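Side-chain contacts in tail fiber protein (Acinetobacter phage AM24, PDB 5W5P), which is a trimeric phage tailspike that probably recognises, and may cleave, the capsular polysaccharide of its Acinetobacter baumannii host: residues G27-Q30 with Q31-N34; T41-D44 with L45-K49; V520-G523 with S524-I527; V425-F428 with G429-F432; P154-I158 with V159-L163. One frame throughout, in Å; residues are numbered along the deposited sequence.

Contact 1: residues G27-Q30 with Q31-N34; sequences GKSQ and QEVN
Glu32 OE1 takes two bonds from Ser29, one from the backbone and one from the side chain. Ser29 N donates to Glu32 OE1 at 2.7 Å, nearly in line with the C-O bond. Ser29 OG donates to the same Glu32 OE1 at 3.0 Å, on the anti side and 31° out of the carboxylate plane. Ser29 OG also accepts from Glu32 N at 3.2 Å. The two residues thus form a capping box, with Ser29 as N-cap. Glu32 CG lies anti to the carbonyl carbon (chi1 -75°), and from there the extended chain runs back to Ser29. The Lys28 side chain crosses that of Glu32 at about a right angle, with Lys28 CE 3.5 Å from Glu32 OE2. Lys28 NZ stays 4.8 Å from Glu32 OE2, so any attraction is probably modest.

Gln30 NE2 donates to Asn34 OD1 at 2.6 Å, one turn further along the helix. The acceptor lies in the Gln30 amide plane, while the two amide planes are 52° apart. Gln30 OE1 accepts from Asn34 ND2 of the third subunit, and Asn34 ND2 donates to Gln30 OE1 of the second. These amide bonds between subunits link the three copies of helix 30-35, which follows strand 22-23 near the N-terminal end of the trimer.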
loop_
_atom_site.group_PDB
_atom_site.type_symbol
_atom_site.label_atom_id
_atom_site.label_comp_id
_atom_site.label_asym_id
_atom_site.label_seq_id
_atom_site.Cartn_x
_atom_site.Cartn_y
_atom_site.Cartn_z
ATOM N N GLY A 27 40.433 -7.783 55.671
ATOM C CA GLY A 27 41.761 -7.281 55.917
ATOM C C GLY A 27 41.909 -5.786 55.730
ATOM O O GLY A 27 42.906 -5.215 56.186
ATOM N N LYS A 28 40.952 -5.140 55.073
ATOM C CA LYS A 28 40.988 -3.700 54.877
ATOM C C LYS A 28 40.293 -2.990 56.033
ATOM O O LYS A 28 39.446 -3.558 56.727
ATOM C CB LYS A 28 40.336 -3.319 53.545
ATOM C CG LYS A 28 41.089 -3.837 52.329
ATOM C CD LYS A 28 41.126 -2.815 51.207
ATOM C CE LYS A 28 42.525 -2.692 50.617
ATOM N NZ LYS A 28 43.148 -4.024 50.375
ATOM N N SER A 29 40.664 -1.730 56.234
ATOM C CA SER A 29 40.128 -0.966 57.348
ATOM C C SER A 29 38.676 -0.581 57.085
ATOM O O SER A 29 38.194 -0.598 55.948
ATOM C CB SER A 29 40.963 0.292 57.590
ATOM O OG SER A 29 40.697 1.279 56.609
ATOM N N GLN A 30 37.974 -0.227 58.167
ATOM C CA GLN A 30 36.605 0.255 58.023
ATOM C C GLN A 30 36.552 1.527 57.194
ATOM O O GLN A 30 35.595 1.735 56.439
ATOM C CB GLN A 30 35.975 0.497 59.394
ATOM C CG GLN A 30 34.538 0.989 59.332
ATOM C CD GLN A 30 33.587 -0.070 58.820
ATOM O OE1 GLN A 30 33.624 -1.215 59.266
ATOM N NE2 GLN A 30 32.728 0.305 57.872
ATOM N N GLN A 31 37.568 2.385 57.313
ATOM C CA GLN A 31 37.611 3.584 56.486
ATOM C C GLN A 31 37.622 3.232 55.003
ATOM O O GLN A 31 36.933 3.874 54.205
ATOM C CB GLN A 31 38.830 4.432 56.843
ATOM C CG GLN A 31 38.859 5.774 56.133
ATOM C CD GLN A 31 37.566 6.541 56.296
ATOM O OE1 GLN A 31 37.210 6.958 57.402
ATOM N NE2 GLN A 31 36.849 6.732 55.196
ATOM N N GLU A 32 38.387 2.206 54.618
ATOM C CA GLU A 32 38.404 1.783 53.219
ATOM C C GLU A 32 37.068 1.179 52.797
ATOM O O GLU A 32 36.640 1.363 51.651
ATOM C CB GLU A 32 39.537 0.784 52.982
ATOM C CG GLU A 32 40.916 1.410 52.941
ATOM C CD GLU A 32 42.016 0.413 53.255
ATOM O OE1 GLU A 32 41.935 -0.254 54.309
ATOM O OE2 GLU A 32 42.960 0.291 52.446
ATOM N N VAL A 33 36.404 0.456 53.702
ATOM C CA VAL A 33 35.056 -0.034 53.428
ATOM C C VAL A 33 34.098 1.136 53.242
ATOM O O VAL A 33 33.282 1.148 52.314
ATOM C CB VAL A 33 34.592 -0.972 54.559
ATOM C CG1 VAL A 33 33.073 -0.997 54.652
ATOM C CG2 VAL A 33 35.145 -2.374 54.354
ATOM N N ASN A 34 34.179 2.138 54.123
ATOM C CA ASN A 34 33.312 3.306 53.991
ATOM C C ASN A 34 33.561 4.043 52.682
ATOM O O ASN A 34 32.624 4.586 52.088
ATOM C CB ASN A 34 33.512 4.257 55.173
ATOM C CG ASN A 34 33.027 3.672 56.486
ATOM O OD1 ASN A 34 32.482 2.566 56.524
ATOM N ND2 ASN A 34 33.232 4.411 57.577
#

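Contact 2: residues T41-D44 with L45-K49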
loop_
_atom_site.group_PDB
_atom_site.type_symbol
_atom_site.label_atom_id
_atom_site.label_comp_id
_atom_site.label_asym_id
_atom_site.label_seq_id
_atom_site.Cartn_x
_atom_site.Cartn_y
_atom_site.Cartn_z
ATOM N N THR A 41 33.341 10.422 41.296
ATOM C CA THR A 41 33.846 10.620 39.943
ATOM C C THR A 41 34.688 9.427 39.500
ATOM O O THR A 41 34.998 8.526 40.281
ATOM C CB THR A 41 34.681 11.904 39.854
ATOM O OG1 THR A 41 35.897 11.734 40.597
ATOM C CG2 THR A 41 33.908 13.088 40.421
ATOM N N PHE A 42 35.054 9.432 38.214
ATOM C CA PHE A 42 35.923 8.390 37.673
ATOM C C PHE A 42 37.282 8.391 38.355
ATOM O O PHE A 42 37.884 7.329 38.544
ATOM C CB PHE A 42 36.104 8.579 36.163
ATOM C CG PHE A 42 35.039 7.925 35.319
ATOM C CD1 PHE A 42 33.788 7.633 35.842
ATOM C CD2 PHE A 42 35.293 7.616 33.989
ATOM C CE1 PHE A 42 32.814 7.040 35.052
ATOM C CE2 PHE A 42 34.325 7.022 33.196
ATOM C CZ PHE A 42 33.084 6.732 33.728
ATOM N N ASP A 43 37.788 9.572 38.719
ATOM C CA ASP A 43 39.073 9.644 39.407
ATOM C C ASP A 43 39.015 8.978 40.777
ATOM O O ASP A 43 40.003 8.375 41.214
ATOM C CB ASP A 43 39.520 11.101 39.537
ATOM C CG ASP A 43 40.967 11.231 39.979
ATOM O OD1 ASP A 43 41.860 10.759 39.242
ATOM O OD2 ASP A 43 41.217 11.805 41.064
ATOM N N ASP A 44 37.875 9.073 41.466
ATOM C CA ASP A 44 37.737 8.400 42.752
ATOM C C ASP A 44 37.808 6.887 42.604
ATOM O O ASP A 44 38.346 6.208 43.483
ATOM C CB ASP A 44 36.424 8.799 43.420
ATOM C CG ASP A 44 36.379 10.266 43.778
ATOM O OD1 ASP A 44 37.459 10.872 43.949
ATOM O OD2 ASP A 44 35.261 10.814 43.890
ATOM N N LEU A 45 37.274 6.338 41.511
ATOM C CA LEU A 45 37.360 4.896 41.307
ATOM C C LEU A 45 38.790 4.469 41.006
ATOM O O LEU A 45 39.288 3.501 41.593
ATOM C CB LEU A 45 36.420 4.462 40.185
ATOM C CG LEU A 45 36.433 2.967 39.858
ATOM C CD1 LEU A 45 35.785 2.152 40.969
ATOM C CD2 LEU A 45 35.738 2.709 38.533
ATOM N N ARG A 46 39.471 5.185 40.106
ATOM C CA ARG A 46 40.849 4.834 39.765
ATOM C C ARG A 46 41.770 4.914 40.975
ATOM O O ARG A 46 42.796 4.226 41.017
ATOM C CB ARG A 46 41.367 5.743 38.649
ATOM C CG ARG A 46 40.738 5.477 37.286
ATOM C CD ARG A 46 41.485 6.203 36.179
ATOM N NE ARG A 46 40.859 5.992 34.882
ATOM C CZ ARG A 46 40.046 6.865 34.296
ATOM N NH1 ARG A 46 39.763 8.016 34.891
ATOM N NH2 ARG A 46 39.513 6.590 33.114
ATOM N N ASN A 47 41.431 5.744 41.960
ATOM C CA ASN A 47 42.214 5.838 43.186
ATOM C C ASN A 47 41.731 4.886 44.270
ATOM O O ASN A 47 42.367 4.796 45.325
ATOM C CB ASN A 47 42.187 7.275 43.719
ATOM C CG ASN A 47 43.057 8.209 42.909
ATOM O OD1 ASN A 47 44.161 8.559 43.320
ATOM N ND2 ASN A 47 42.571 8.605 41.741
ATOM N N PHE A 48 40.631 4.177 44.036
ATOM C CA PHE A 48 40.059 3.263 45.011
ATOM C C PHE A 48 40.597 1.854 44.793
ATOM O O PHE A 48 40.775 1.411 43.654
ATOM C CB PHE A 48 38.534 3.275 44.901
ATOM C CG PHE A 48 37.846 2.306 45.818
ATOM C CD1 PHE A 48 37.847 2.507 47.190
ATOM C CD2 PHE A 48 37.179 1.204 45.307
ATOM C CE1 PHE A 48 37.205 1.620 48.036
ATOM C CE2 PHE A 48 36.532 0.313 46.147
ATOM C CZ PHE A 48 36.544 0.522 47.512
ATOM N N LYS A 49 40.866 1.157 45.893
ATOM C CA LYS A 49 41.300 -0.230 45.843
ATOM C C LYS A 49 40.186 -1.132 46.346
ATOM O O LYS A 49 39.609 -0.853 47.407
ATOM C CB LYS A 49 42.569 -0.434 46.682
ATOM C CG LYS A 49 43.790 0.292 46.127
ATOM C CD LYS A 49 44.902 0.419 47.159
ATOM C CE LYS A 49 45.486 -0.939 47.516
ATOM N NZ LYS A 49 46.550 -0.842 48.556
#
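Two donors of Asn47 converge on the carbonyl oxygen of Asp43. Asn47 ND2 reaches Asp43 O at 2.6 Å, and Asn47 N reaches the same Asp43 O at 3.1 Å. They come from opposite faces of the carbonyl plane, so one oxygen is gripped from both sides. Asn47 CG is anti to its own carbonyl carbon (chi1 -74°), which turns the amide back over the last turn. The oxygen lies close to the Asn47 amide plane, which fits a directed N-H bond. The carboxylate of Asp43 stands beside this amide, its plane 63° from it.

The backbone bonds are those of a short helix. Arg46 N to Phe42 O, at 3.1 Å, is a second sound backbone bond beside that of Asn47 N. Leu45 N makes only weak bonds, to Thr41 O and Phe42 O.

At the start, Thr41 N donates to Asp44 OD2 at 3.3 Å, from above the carboxylate plane. Asp44 N returns a weak bond to Thr41 OG1. Lys40 N also donates to Asp44 OD2. A bound zinc ion lies about 4 Å from the Asp44 side chain.

Packing within the turn is looser. Arg46 NH1 comes to 3.9 Å from Phe42 CB. The Arg46 chain is extended from CG to NE, and its guanidinium makes salt bridges with Asp84 and Asp86. Phe42 and Leu45 face strands 56-59, 89-91 and 97-100 of a small antiparallel sheet.

The reciprocal Thr41-Asp44 pairing is a capping box, here at the N-terminus of the short helix 42-46 that packs on that sheet.

Contact 3: residues V520-G523 with S524-I527; sequences VVQG and SEGI
Gln522 crosses the side chain of Glu525 at about a right angle, its amide nitrogen meeting one carboxylate oxygen. Gln522 NE2 donates to Glu525 OE1 at 2.9 Å, with an N-H...O angle of 165°. The bond uses the anti lone pair of Glu525 OE1, the one away from the other oxygen. The amide and carboxylate planes are nearly coplanar, and Glu525 OE1 lies in the Gln522 amide plane. Gln522 NE2 also approaches Glu525 CB, at 3.5 Å.

The same Gln522 NE2 donates to Gly523 O at 2.9 Å, from above the carbonyl plane. Both acceptors lie near the Gln522 amide plane, so the two bonds fix the rotation of the amide. Gln522 CG is anti to the backbone N (chi1 173°), and a bend at chi2 (76°) brings the amide round to the chain ahead. At the other end of the amide, Gln522 OE1 accepts from Gln501 NE2 of the third subunit.

A water closes the backbone side. It donates to Gly523 O at 2.9 Å and accepts from Glu525 N at 2.9 Å. Ser524 OG is hydrogen-bonded to Ile552 O of the third subunit and to Thr532 N.

All four touching residues are buried, partly by that subunit. The arrangement is a water-bridged exit of the chain from strand 509-523, in an antiparallel sheet of the C-terminal domain that packs against a neighbouring subunit of the trimer.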
loop_
_atom_site.group_PDB
_atom_site.type_symbol
_atom_site.label_atom_id
_atom_site.label_comp_id
_atom_site.label_asym_id
_atom_site.label_seq_id
_atom_site.Cartn_x
_atom_site.Cartn_y
_atom_site.Cartn_z
ATOM N N VAL A 520 -31.764 -0.683 -31.054
ATOM C CA VAL A 520 -32.302 0.355 -30.183
ATOM C C VAL A 520 -33.369 -0.289 -29.304
ATOM O O VAL A 520 -34.196 -1.065 -29.794
ATOM C CB VAL A 520 -32.877 1.542 -30.984
ATOM C CG1 VAL A 520 -33.817 1.053 -32.083
ATOM C CG2 VAL A 520 -33.572 2.537 -30.062
ATOM N N VAL A 521 -33.328 -0.001 -28.003
ATOM C CA VAL A 521 -34.268 -0.555 -27.032
ATOM C C VAL A 521 -35.019 0.602 -26.383
ATOM O O VAL A 521 -34.393 1.532 -25.862
ATOM C CB VAL A 521 -33.546 -1.406 -25.965
ATOM C CG1 VAL A 521 -34.543 -2.259 -25.190
ATOM C CG2 VAL A 521 -32.477 -2.279 -26.608
ATOM N N GLN A 522 -36.351 0.541 -26.404
ATOM C CA GLN A 522 -37.158 1.614 -25.834
ATOM C C GLN A 522 -38.547 1.093 -25.485
ATOM O O GLN A 522 -39.164 0.368 -26.272
ATOM C CB GLN A 522 -37.272 2.802 -26.799
ATOM C CG GLN A 522 -38.243 3.907 -26.355
ATOM C CD GLN A 522 -37.674 4.800 -25.251
ATOM O OE1 GLN A 522 -36.551 5.306 -25.354
ATOM N NE2 GLN A 522 -38.455 5.002 -24.192
ATOM N N GLY A 523 -39.032 1.481 -24.306
ATOM C CA GLY A 523 -40.365 1.167 -23.845
ATOM C C GLY A 523 -41.111 2.427 -23.445
ATOM O O GLY A 523 -40.904 3.508 -24.003
ATOM N N SER A 524 -41.990 2.272 -22.460
ATOM C CA SER A 524 -42.740 3.409 -21.944
ATOM C C SER A 524 -41.821 4.323 -21.140
ATOM O O SER A 524 -41.090 3.866 -20.256
ATOM C CB SER A 524 -43.901 2.923 -21.077
ATOM O OG SER A 524 -44.675 1.952 -21.761
ATOM N N GLU A 525 -41.860 5.620 -21.447
ATOM C CA GLU A 525 -41.019 6.608 -20.778
ATOM C C GLU A 525 -41.798 7.908 -20.653
ATOM O O GLU A 525 -42.239 8.467 -21.661
ATOM C CB GLU A 525 -39.716 6.835 -21.547
ATOM C CG GLU A 525 -38.700 7.694 -20.820
ATOM C CD GLU A 525 -37.272 7.342 -21.193
ATOM O OE1 GLU A 525 -37.085 6.481 -22.078
ATOM O OE2 GLU A 525 -36.337 7.924 -20.599
ATOM N N GLY A 526 -41.960 8.386 -19.420
ATOM C CA GLY A 526 -42.750 9.573 -19.162
ATOM C C GLY A 526 -44.240 9.339 -19.100
ATOM O O GLY A 526 -45.016 10.298 -19.202
ATOM N N ILE A 527 -44.670 8.091 -18.925
ATOM C CA ILE A 527 -46.070 7.705 -19.034
ATOM C C ILE A 527 -46.532 7.144 -17.698
ATOM O O ILE A 527 -45.914 6.219 -17.160
ATOM C CB ILE A 527 -46.280 6.674 -20.158
ATOM C CG1 ILE A 527 -45.967 7.301 -21.516
ATOM C CG2 ILE A 527 -47.700 6.130 -20.129
ATOM C CD1 ILE A 527 -45.990 6.312 -22.651
HETATM O O HOH W 1 -42.453 5.890 -24.262
#

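Contact 4: residues V425-F428 with G429-F432; sequences VTQF and GNAF
Gln427 and Asn430 set their amides only 20° apart in plane, with the side chains crossing at a slant. Asn430 ND2 donates to Gln427 OE1 at 3.1 Å. The N-H...O angle is 149°. The donor is tilted somewhat from the carbonyl plane of Gln427, and the oxygen is tilted about as much from the Asn430 amide plane. Asn430 ND2 also lies 3.6 Å from Gln427 CB, so the amide nitrogen also sits against the base of the glutamine chain.

Torsions explain the meeting. Gln427 CG sits between its backbone N and carbonyl carbon (chi1 56°), and a bend at chi2 carries the amide forward over the turn. Asn430 points its side chain back to meet it.

Phe432 comes to the same oxygen from another direction. Phe432 CZ is 3.9 Å from Gln427 OE1, and the oxygen lies at the ring edge, near the ring plane. The Gln427 amide is steeply inclined to that plane.

Both amides have further partners. Asn430 OD1 accepts from Asn411 ND2, Asn430 ND2 also donates to Phe408 O, and Gln427 NE2 donates to Pro443 O. These buried polar atoms are therefore well satisfied.

Phe428 CB points away from this cluster, and its side chain packs on Phe428 of the third subunit. Gly429, with positive phi, makes the corner between strands 427-428 and 431-432. These pair in parallel with strands 407-409 and 412-413, as the last strands of the parallel beta-helix.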
loop_
_atom_site.group_PDB
_atom_site.type_symbol
_atom_site.label_atom_id
_atom_site.label_comp_id
_atom_site.label_asym_id
_atom_site.label_seq_id
_atom_site.Cartn_x
_atom_site.Cartn_y
_atom_site.Cartn_z
ATOM N N VAL A 425 -1.608 7.631 -21.048
ATOM C CA VAL A 425 -2.494 6.881 -21.919
ATOM C C VAL A 425 -3.682 6.296 -21.160
ATOM O O VAL A 425 -4.813 6.349 -21.647
ATOM C CB VAL A 425 -1.707 5.786 -22.671
ATOM C CG1 VAL A 425 -2.597 4.633 -23.029
ATOM C CG2 VAL A 425 -1.087 6.376 -23.936
ATOM N N THR A 426 -3.460 5.756 -19.964
ATOM C CA THR A 426 -4.516 5.119 -19.184
ATOM C C THR A 426 -4.716 5.871 -17.878
ATOM O O THR A 426 -3.763 6.056 -17.113
ATOM C CB THR A 426 -4.189 3.649 -18.887
ATOM O OG1 THR A 426 -3.891 2.958 -20.109
ATOM C CG2 THR A 426 -5.362 2.971 -18.191
ATOM N N GLN A 427 -5.954 6.285 -17.618
ATOM C CA GLN A 427 -6.287 6.987 -16.386
ATOM C C GLN A 427 -7.798 6.959 -16.186
ATOM O O GLN A 427 -8.559 7.189 -17.133
ATOM C CB GLN A 427 -5.775 8.432 -16.412
ATOM C CG GLN A 427 -6.276 9.255 -17.587
ATOM C CD GLN A 427 -7.577 9.972 -17.273
ATOM O OE1 GLN A 427 -7.821 10.367 -16.129
ATOM N NE2 GLN A 427 -8.430 10.129 -18.284
ATOM N N PHE A 428 -8.226 6.681 -14.955
ATOM C CA PHE A 428 -9.647 6.683 -14.632
ATOM C C PHE A 428 -9.822 6.986 -13.150
ATOM O O PHE A 428 -8.895 6.832 -12.349
ATOM C CB PHE A 428 -10.316 5.351 -14.995
ATOM C CG PHE A 428 -9.698 4.154 -14.322
ATOM C CD1 PHE A 428 -10.105 3.763 -13.054
ATOM C CD2 PHE A 428 -8.711 3.420 -14.959
ATOM C CE1 PHE A 428 -9.534 2.660 -12.431
ATOM C CE2 PHE A 428 -8.140 2.321 -14.346
ATOM C CZ PHE A 428 -8.551 1.941 -13.078
ATOM N N GLY A 429 -11.029 7.430 -12.801
ATOM C CA GLY A 429 -11.360 7.716 -11.419
ATOM C C GLY A 429 -10.741 8.967 -10.841
ATOM O O GLY A 429 -10.882 9.208 -9.637
ATOM N N ASN A 430 -10.065 9.775 -11.651
ATOM C CA ASN A 430 -9.392 10.965 -11.152
ATOM C C ASN A 430 -10.349 12.147 -11.088
ATOM O O ASN A 430 -11.309 12.244 -11.864
ATOM C CB ASN A 430 -8.197 11.317 -12.042
ATOM C CG ASN A 430 -7.151 10.219 -12.073
ATOM O OD1 ASN A 430 -6.450 9.976 -11.081
ATOM N ND2 ASN A 430 -7.042 9.542 -13.211
ATOM N N ALA A 431 -10.067 13.064 -10.164
ATOM C CA ALA A 431 -10.875 14.259 -9.967
ATOM C C ALA A 431 -10.064 15.494 -10.333
ATOM O O ALA A 431 -8.933 15.656 -9.870
ATOM C CB ALA A 431 -11.363 14.358 -8.527
ATOM N N PHE A 432 -10.646 16.360 -11.156
ATOM C CA PHE A 432 -9.992 17.581 -11.631
ATOM C C PHE A 432 -10.823 18.783 -11.195
ATOM O O PHE A 432 -11.444 19.459 -12.016
ATOM C CB PHE A 432 -9.814 17.547 -13.149
ATOM C CG PHE A 432 -9.201 16.277 -13.650
ATOM C CD1 PHE A 432 -7.826 16.136 -13.704
ATOM C CD2 PHE A 432 -10.000 15.218 -14.056
ATOM C CE1 PHE A 432 -7.258 14.964 -14.158
ATOM C CE2 PHE A 432 -9.438 14.043 -14.512
ATOM C CZ PHE A 432 -8.067 13.914 -14.566
#

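Contact 5: residues P154-I158 with V159-L163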
loop_
_atom_site.group_PDB
_atom_site.type_symbol
_atom_site.label_atom_id
_atom_site.label_comp_id
_atom_site.label_asym_id
_atom_site.label_seq_id
_atom_site.Cartn_x
_atom_site.Cartn_y
_atom_site.Cartn_z
ATOM N N PRO A 154 30.371 -0.857 12.332
ATOM C CA PRO A 154 31.166 -2.043 11.988
ATOM C C PRO A 154 30.666 -2.725 10.720
ATOM O O PRO A 154 29.512 -2.579 10.310
ATOM C CB PRO A 154 30.992 -2.955 13.209
ATOM C CG PRO A 154 29.725 -2.487 13.855
ATOM C CD PRO A 154 29.692 -1.005 13.630
ATOM N N THR A 155 31.559 -3.501 10.112
ATOM C CA THR A 155 31.284 -4.098 8.810
ATOM C C THR A 155 30.360 -5.303 8.947
ATOM O O THR A 155 30.655 -6.253 9.678
ATOM C CB THR A 155 32.588 -4.496 8.125
ATOM O OG1 THR A 155 33.402 -3.331 7.964
ATOM C CG2 THR A 155 32.301 -5.093 6.751
ATOM N N ASN A 156 29.244 -5.263 8.230
ATOM C CA ASN A 156 28.273 -6.349 8.226
ATOM C C ASN A 156 27.674 -6.403 6.832
ATOM O O ASN A 156 27.025 -5.446 6.396
ATOM C CB ASN A 156 27.192 -6.124 9.288
ATOM C CG ASN A 156 26.234 -7.288 9.416
ATOM O OD1 ASN A 156 26.598 -8.359 9.894
ATOM N ND2 ASN A 156 24.985 -7.060 9.050
ATOM N N SER A 157 27.915 -7.501 6.126
ATOM C CA SER A 157 27.447 -7.641 4.757
ATOM C C SER A 157 25.927 -7.784 4.732
ATOM O O SER A 157 25.262 -7.852 5.771
ATOM C CB SER A 157 28.114 -8.840 4.095
ATOM O OG SER A 157 27.518 -10.041 4.544
ATOM N N ILE A 158 25.370 -7.835 3.517
ATOM C CA ILE A 158 23.930 -8.023 3.366
ATOM C C ILE A 158 23.473 -9.352 3.955
ATOM O O ILE A 158 22.303 -9.490 4.325
ATOM C CB ILE A 158 23.505 -7.915 1.880
ATOM C CG1 ILE A 158 24.421 -8.763 0.987
ATOM C CG2 ILE A 158 23.470 -6.459 1.422
ATOM C CD1 ILE A 158 24.194 -8.555 -0.494
ATOM N N VAL A 159 24.360 -10.341 4.044
ATOM C CA VAL A 159 24.026 -11.618 4.657
ATOM C C VAL A 159 24.736 -11.791 6.001
ATOM O O VAL A 159 24.886 -12.913 6.480
ATOM C CB VAL A 159 24.325 -12.797 3.711
ATOM C CG1 VAL A 159 23.433 -12.736 2.487
ATOM C CG2 VAL A 159 25.797 -12.822 3.304
ATOM N N GLY A 160 25.162 -10.687 6.627
ATOM C CA GLY A 160 25.910 -10.761 7.868
ATOM C C GLY A 160 25.039 -11.059 9.082
ATOM O O GLY A 160 23.811 -11.024 9.032
ATOM N N ASP A 161 25.703 -11.332 10.206
ATOM C CA ASP A 161 25.036 -11.832 11.403
ATOM C C ASP A 161 24.715 -10.740 12.418
ATOM O O ASP A 161 24.363 -11.057 13.560
ATOM C CB ASP A 161 25.883 -12.929 12.057
ATOM C CG ASP A 161 27.154 -12.396 12.705
ATOM O OD1 ASP A 161 27.562 -11.253 12.413
ATOM O OD2 ASP A 161 27.759 -13.140 13.504
HETATM N N MSE A 162 24.810 -9.470 12.033
HETATM C CA MSE A 162 24.599 -8.381 12.986
HETATM C C MSE A 162 23.295 -7.629 12.743
HETATM O O MSE A 162 22.731 -7.667 11.643
HETATM C CB MSE A 162 25.771 -7.390 12.948
HETATM C CG MSE A 162 27.143 -8.011 13.157
HETATM SE SE MSE A 162 28.615 -6.725 12.934
HETATM C CE MSE A 162 28.542 -5.879 14.690
ATOM N N LEU A 163 22.817 -6.950 13.782
ATOM C CA LEU A 163 21.698 -6.022 13.672
ATOM C C LEU A 163 22.071 -4.779 14.459
ATOM O O LEU A 163 22.190 -4.829 15.685
ATOM C CB LEU A 163 20.401 -6.638 14.189
ATOM C CG LEU A 163 19.188 -5.715 14.200
ATOM C CD1 LEU A 163 18.674 -5.593 12.785
ATOM C CD2 LEU A 163 18.078 -6.265 15.095
#
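Asn156 OD1 accepts from Met162 N at 3.0 Å, across the 154-163 loop. The donor stands 44° above the carbonyl plane, and the N-H...O angle is 140°, so the bond is bent. Asp161 N is almost as near to Asn156 OD1, but its angle is too poor for a bond. Asn156 CG is anti to the backbone N (chi1 -174°), which carries the amide across to the returning limb of the loop. Its other end is held too, since Asn156 ND2 donates to Ala200 O.

Round the tip, Gly160 N donates to Ser157 O at 3.0 Å and closes a type I beta turn. Ser157 OG accepts from Val159 N at 3.2 Å inside that turn. Ile158 N donates to Tyr198 OH.

The side chains of Met162, built as selenomethionine, and Asn156 lie alongside each other, running opposite ways, with Met162 SE 4.0 Å from Asn156 CB. The apolar contact lies at the base, where Met162 CE ends 3.7 Å from Pro154 CG.

Arginines of the third subunit serve further acceptors. Arg172 of that subunit forms a salt bridge with Asp161 OD2, Arg209 of it donates to Asp161 O, and Arg235 of it donates to the carbonyls of Ile158 and Gly160. The loop joins strand 151-153 to strand 164-169 of the parallel beta-helix and reaches across to strands 172-175, 209-211 and 235-237 of that neighbour.

Along the chain the order is contact 1, contact 2, contact 5, contact 4 and contact 3, and it follows the long axis of the spike. Contacts 1 and 2 lie on successive helices, their centres about 15 Å apart, and touch where Phe48 packs on the backbone of Glu32. Between centres, contact 5 is about 38 Å from contact 2, on an early loop of the parallel beta-helix. Contact 4, about 45 Å from contact 5, sits on its last strands. The centres of contacts 3 and 4 are about 33 Å apart. Contact 3 borders the C-terminal antiparallel sheet, about 111 Å from contact 1. All except contact 2 touch other subunits, so local turns help join the trimer at several levels.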